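Local coordinates for protein exonuclease mut-7 homolog (Aedes aegypti, PDB 7JW2) that is the exonuclease domain of Nibbler and probably trims the 3' ends of AGO1-bound microRNAs as a magnesium-dependent 3'-5' exoribonuclease, at residues 13-16 / 20-23; 52-57 / 61-66. All blocks are in the same frame, centred on the assembly; numbering follows the deposited sequence.

Contact 1 comes first along the chain and contact 2 follows in series. Their centres lie about 8 Å apart, on the same side of the chain's centre. Both reach the mixed sheet of the 3'-5' exonuclease domain, a member of the RNase H clan. Contact 2 is the hairpin of strands 50-56 and 61-65. Contact 1 joins strand 12-15, at one margin of the sheet within this chain, to helix 18-28. Strand 12-15 runs parallel to 61-65, and V15 N lies 2.8 Å from M63 O, a probable hydrogen bond. Helix 18-28 touches both contacts, through F21 on V15 in contact 1 and through M24 and L28 on the hairpin.

Contact 1: 13-16 / 20-23; sequences HLVD and KFYA
K20 and D16 form the salt bridge of this contact. K20 NZ donates to D16 OD1 at 2.7 Å and takes the syn lone pair, on the side of the other carboxylate oxygen. D16 OD2 stays farther off, 3.8 Å from K20 NZ, so K20 holds the carboxylate through OD1. The CB of D16 points away from the helix. Its CG sits between the backbone N and the carbonyl carbon (chi1 58°), and this brings OD1 back to the lysine.

A water adds a second link. It donates to L14 O at 2.6 Å and accepts from K20 NZ at 3.1 Å. The ammonium group is thus held by both a carboxylate and a water fixed on the strand backbone. The lysine chain is extended beyond CG and passes close to the strand end. K20 CD comes within 3.5 Å of L14 O.

The contact is a tight connection between strand 12-15, outermost in the sheet within this chain, and the helix that follows it. Strand 12-15 runs beside 61-65 in the sheet, with a backbone bond between V15 and D65. The chain then turns straight into helix 18-28.

V15 carries the apolar part. Its CG1 is anti to the backbone N (chi1 172°) and lies against the helix backbone, with V15 CG1 3.5 Å from F21 N. V15 CG1 also reaches F21 CB at 4.0 Å and sits at the edge of the F21 ring, near its plane. K20 CB lies 4.1 Å from V15 CG1, so the base of the lysine also covers this valine. Beyond the contact, F21 packs on D75 and L79 of helix 73-84. Y22 and A23 also pack on S26 of the second subunit.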
# COMPACT_ATOMS: atom_id res chain seq x y z
N HIS A 13 12.89 8.97 3.39
CA HIS A 13 11.46 9.22 3.53
C HIS A 13 11.02 9.01 4.97
O HIS A 13 11.18 7.91 5.52
CB HIS A 13 10.66 8.29 2.61
CG HIS A 13 11.20 8.23 1.21
ND1 HIS A 13 10.92 9.19 0.26
CD2 HIS A 13 12.02 7.34 0.62
CE1 HIS A 13 11.53 8.88 -0.87
NE2 HIS A 13 12.21 7.76 -0.68
N LEU A 14 10.44 10.04 5.57
CA LEU A 14 9.80 9.90 6.87
C LEU A 14 8.37 9.46 6.63
O LEU A 14 7.58 10.19 6.01
CB LEU A 14 9.86 11.20 7.68
CG LEU A 14 9.29 11.13 9.11
CD1 LEU A 14 10.05 10.15 9.98
CD2 LEU A 14 9.26 12.52 9.78
N VAL A 15 8.04 8.26 7.09
CA VAL A 15 6.72 7.68 6.87
C VAL A 15 5.89 7.97 8.11
O VAL A 15 6.07 7.35 9.16
CB VAL A 15 6.82 6.18 6.57
CG1 VAL A 15 5.44 5.54 6.54
CG2 VAL A 15 7.54 5.97 5.25
N ASP A 16 4.97 8.95 8.00
CA ASP A 16 4.24 9.43 9.18
C ASP A 16 2.75 9.53 8.91
O ASP A 16 2.04 10.25 9.62
CB ASP A 16 4.80 10.77 9.66
CG ASP A 16 4.77 11.86 8.60
OD1 ASP A 16 4.28 11.61 7.49
OD2 ASP A 16 5.25 12.98 8.89
N LYS A 20 1.72 7.45 3.10
CA LYS A 20 3.16 7.24 2.97
C LYS A 20 3.54 5.80 3.27
O LYS A 20 4.45 5.26 2.63
CB LYS A 20 3.92 8.20 3.89
CG LYS A 20 3.84 9.65 3.43
CD LYS A 20 4.47 10.61 4.43
CE LYS A 20 4.11 12.05 4.08
NZ LYS A 20 4.44 12.97 5.20
N PHE A 21 2.83 5.16 4.20
CA PHE A 21 3.07 3.76 4.53
C PHE A 21 2.78 2.86 3.33
O PHE A 21 3.57 1.96 2.99
CB PHE A 21 2.22 3.38 5.73
CG PHE A 21 2.38 1.97 6.19
CD1 PHE A 21 1.48 1.00 5.78
CD2 PHE A 21 3.39 1.61 7.06
CE1 PHE A 21 1.61 -0.31 6.22
CE2 PHE A 21 3.52 0.30 7.50
CZ PHE A 21 2.63 -0.65 7.08
N TYR A 22 1.65 3.08 2.65
CA TYR A 22 1.32 2.24 1.50
C TYR A 22 2.20 2.56 0.30
O TYR A 22 2.48 1.66 -0.50
CB TYR A 22 -0.17 2.35 1.17
CG TYR A 22 -0.96 1.54 2.17
CD1 TYR A 22 -0.89 0.16 2.17
CD2 TYR A 22 -1.73 2.15 3.15
CE1 TYR A 22 -1.58 -0.61 3.09
CE2 TYR A 22 -2.43 1.39 4.08
CZ TYR A 22 -2.35 0.02 4.05
OH TYR A 22 -3.03 -0.74 4.97
N ALA A 23 2.66 3.80 0.15
CA ALA A 23 3.63 4.10 -0.90
C ALA A 23 4.94 3.36 -0.65
O ALA A 23 5.55 2.81 -1.57
CB ALA A 23 3.87 5.60 -1.00
O HOH W 1 7.49 12.66 5.31

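Contact 2: 52-57 / 61-66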
# COMPACT_ATOMS: atom_id res chain seq x y z
N LEU A 52 10.99 4.40 15.95
CA LEU A 52 11.19 4.32 14.51
C LEU A 52 11.48 2.88 14.12
O LEU A 52 12.10 2.14 14.88
CB LEU A 52 12.38 5.17 14.03
CG LEU A 52 12.32 6.69 14.21
CD1 LEU A 52 13.63 7.29 13.72
CD2 LEU A 52 11.15 7.28 13.46
N ILE A 53 11.02 2.50 12.92
CA ILE A 53 11.52 1.32 12.21
C ILE A 53 12.04 1.79 10.86
O ILE A 53 11.34 2.50 10.13
CB ILE A 53 10.43 0.25 12.05
CG1 ILE A 53 10.04 -0.30 13.43
CG2 ILE A 53 10.95 -0.89 11.17
CD1 ILE A 53 8.78 -1.13 13.39
N GLN A 54 13.28 1.42 10.54
CA GLN A 54 13.94 1.90 9.33
C GLN A 54 14.13 0.74 8.35
O GLN A 54 14.66 -0.31 8.72
CB GLN A 54 15.29 2.56 9.62
CG GLN A 54 15.29 3.69 10.66
CD GLN A 54 15.66 3.20 12.05
OE1 GLN A 54 14.79 2.97 12.89
NE2 GLN A 54 16.96 3.05 12.31
N LEU A 55 13.69 0.95 7.11
CA LEU A 55 13.79 -0.05 6.04
C LEU A 55 14.52 0.57 4.86
O LEU A 55 14.05 1.56 4.30
CB LEU A 55 12.41 -0.54 5.62
CG LEU A 55 11.51 -0.97 6.77
CD1 LEU A 55 10.09 -1.30 6.32
CD2 LEU A 55 12.12 -2.14 7.54
N ALA A 56 15.65 -0.03 4.47
CA ALA A 56 16.51 0.52 3.44
C ALA A 56 16.61 -0.41 2.23
O ALA A 56 16.77 -1.62 2.38
CB ALA A 56 17.93 0.76 3.98
N THR A 57 16.54 0.18 1.05
CA THR A 57 16.93 -0.47 -0.20
C THR A 57 18.17 0.24 -0.73
O THR A 57 18.62 1.25 -0.17
CB THR A 57 15.81 -0.39 -1.24
OG1 THR A 57 15.79 0.92 -1.81
CG2 THR A 57 14.46 -0.66 -0.61
N VAL A 61 15.62 5.01 1.63
CA VAL A 61 15.47 4.62 3.02
C VAL A 61 14.15 5.16 3.54
O VAL A 61 13.84 6.34 3.34
CB VAL A 61 16.63 5.13 3.90
CG1 VAL A 61 16.45 4.63 5.31
CG2 VAL A 61 17.97 4.65 3.33
N TYR A 62 13.37 4.28 4.16
CA TYR A 62 12.09 4.64 4.77
C TYR A 62 12.21 4.56 6.28
O TYR A 62 12.74 3.59 6.82
CB TYR A 62 10.99 3.70 4.28
CG TYR A 62 10.80 3.71 2.79
CD1 TYR A 62 11.47 2.80 1.97
CD2 TYR A 62 9.96 4.63 2.18
CE1 TYR A 62 11.29 2.80 0.60
CE2 TYR A 62 9.79 4.64 0.81
CZ TYR A 62 10.46 3.73 0.03
OH TYR A 62 10.29 3.73 -1.34
N MET A 63 11.68 5.56 6.97
CA MET A 63 11.71 5.58 8.43
C MET A 63 10.27 5.67 8.91
O MET A 63 9.66 6.74 8.80
CB MET A 63 12.55 6.73 8.94
CG MET A 63 13.98 6.60 8.47
SD MET A 63 15.07 7.89 9.07
CE MET A 63 14.49 9.29 8.14
N ILE A 64 9.72 4.56 9.41
CA ILE A 64 8.35 4.55 9.90
C ILE A 64 8.32 5.19 11.28
O ILE A 64 8.93 4.68 12.22
CB ILE A 64 7.77 3.13 9.96
CG1 ILE A 64 7.92 2.39 8.63
CG2 ILE A 64 6.29 3.17 10.43
CD1 ILE A 64 7.73 0.89 8.80
N ASP A 65 7.59 6.31 11.40
CA ASP A 65 7.42 7.00 12.68
C ASP A 65 6.26 6.33 13.40
O ASP A 65 5.09 6.60 13.11
CB ASP A 65 7.18 8.49 12.49
CG ASP A 65 7.18 9.24 13.80
OD1 ASP A 65 6.88 8.61 14.83
OD2 ASP A 65 7.49 10.44 13.79
N VAL A 66 6.59 5.42 14.32
CA VAL A 66 5.55 4.64 14.97
C VAL A 66 4.76 5.51 15.92
O VAL A 66 3.57 5.26 16.16
CB VAL A 66 6.19 3.43 15.67
CG1 VAL A 66 5.15 2.64 16.45
CG2 VAL A 66 6.88 2.52 14.63
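L55 and I64 meet through their terminal methyls, with L55 CD1 to I64 CD1 at 4.1 Å. The two side chains lie at a slant to each other. They belong to an antiparallel beta hairpin, strands 50-56 and 61-65, within the RNase H-like sheet of the exonuclease domain. I53, L55, Y62 and I64 share one face. I64 CG1 lies anti to the carbonyl carbon (chi1 -53°), and its CD1 reaches both L55 and I53 CB. Helices 18-28 and 73-84 cover this face, with M24 on Y62 and I64, and W76 on I53.

L52, Q54, A56, V61, M63 and D65 point to the opposite face, where helix 179-205 packs. There Q54 CG touches M63 CG at 3.9 Å, and A56 CB touches V61 CG2 at the same distance.

Two hydrogen-bonded pairs join the strands. In the pair of I53 and I64, I64 N donates to I53 O at 2.7 Å. In the pair of L55 and Y62, the bond from Y62 N to L55 O is nearly straight (175° at the hydrogen).

The buried polar ends are met by partners outside the hairpin. Y62 OH bonds D27, and its ring stacks with H13. Q54 NE2 is held by A185 O and E39. D65 is the N-cap of the next helix: its OD1 accepts from V68 N, while OD2 makes a salt bridge with R175 NE.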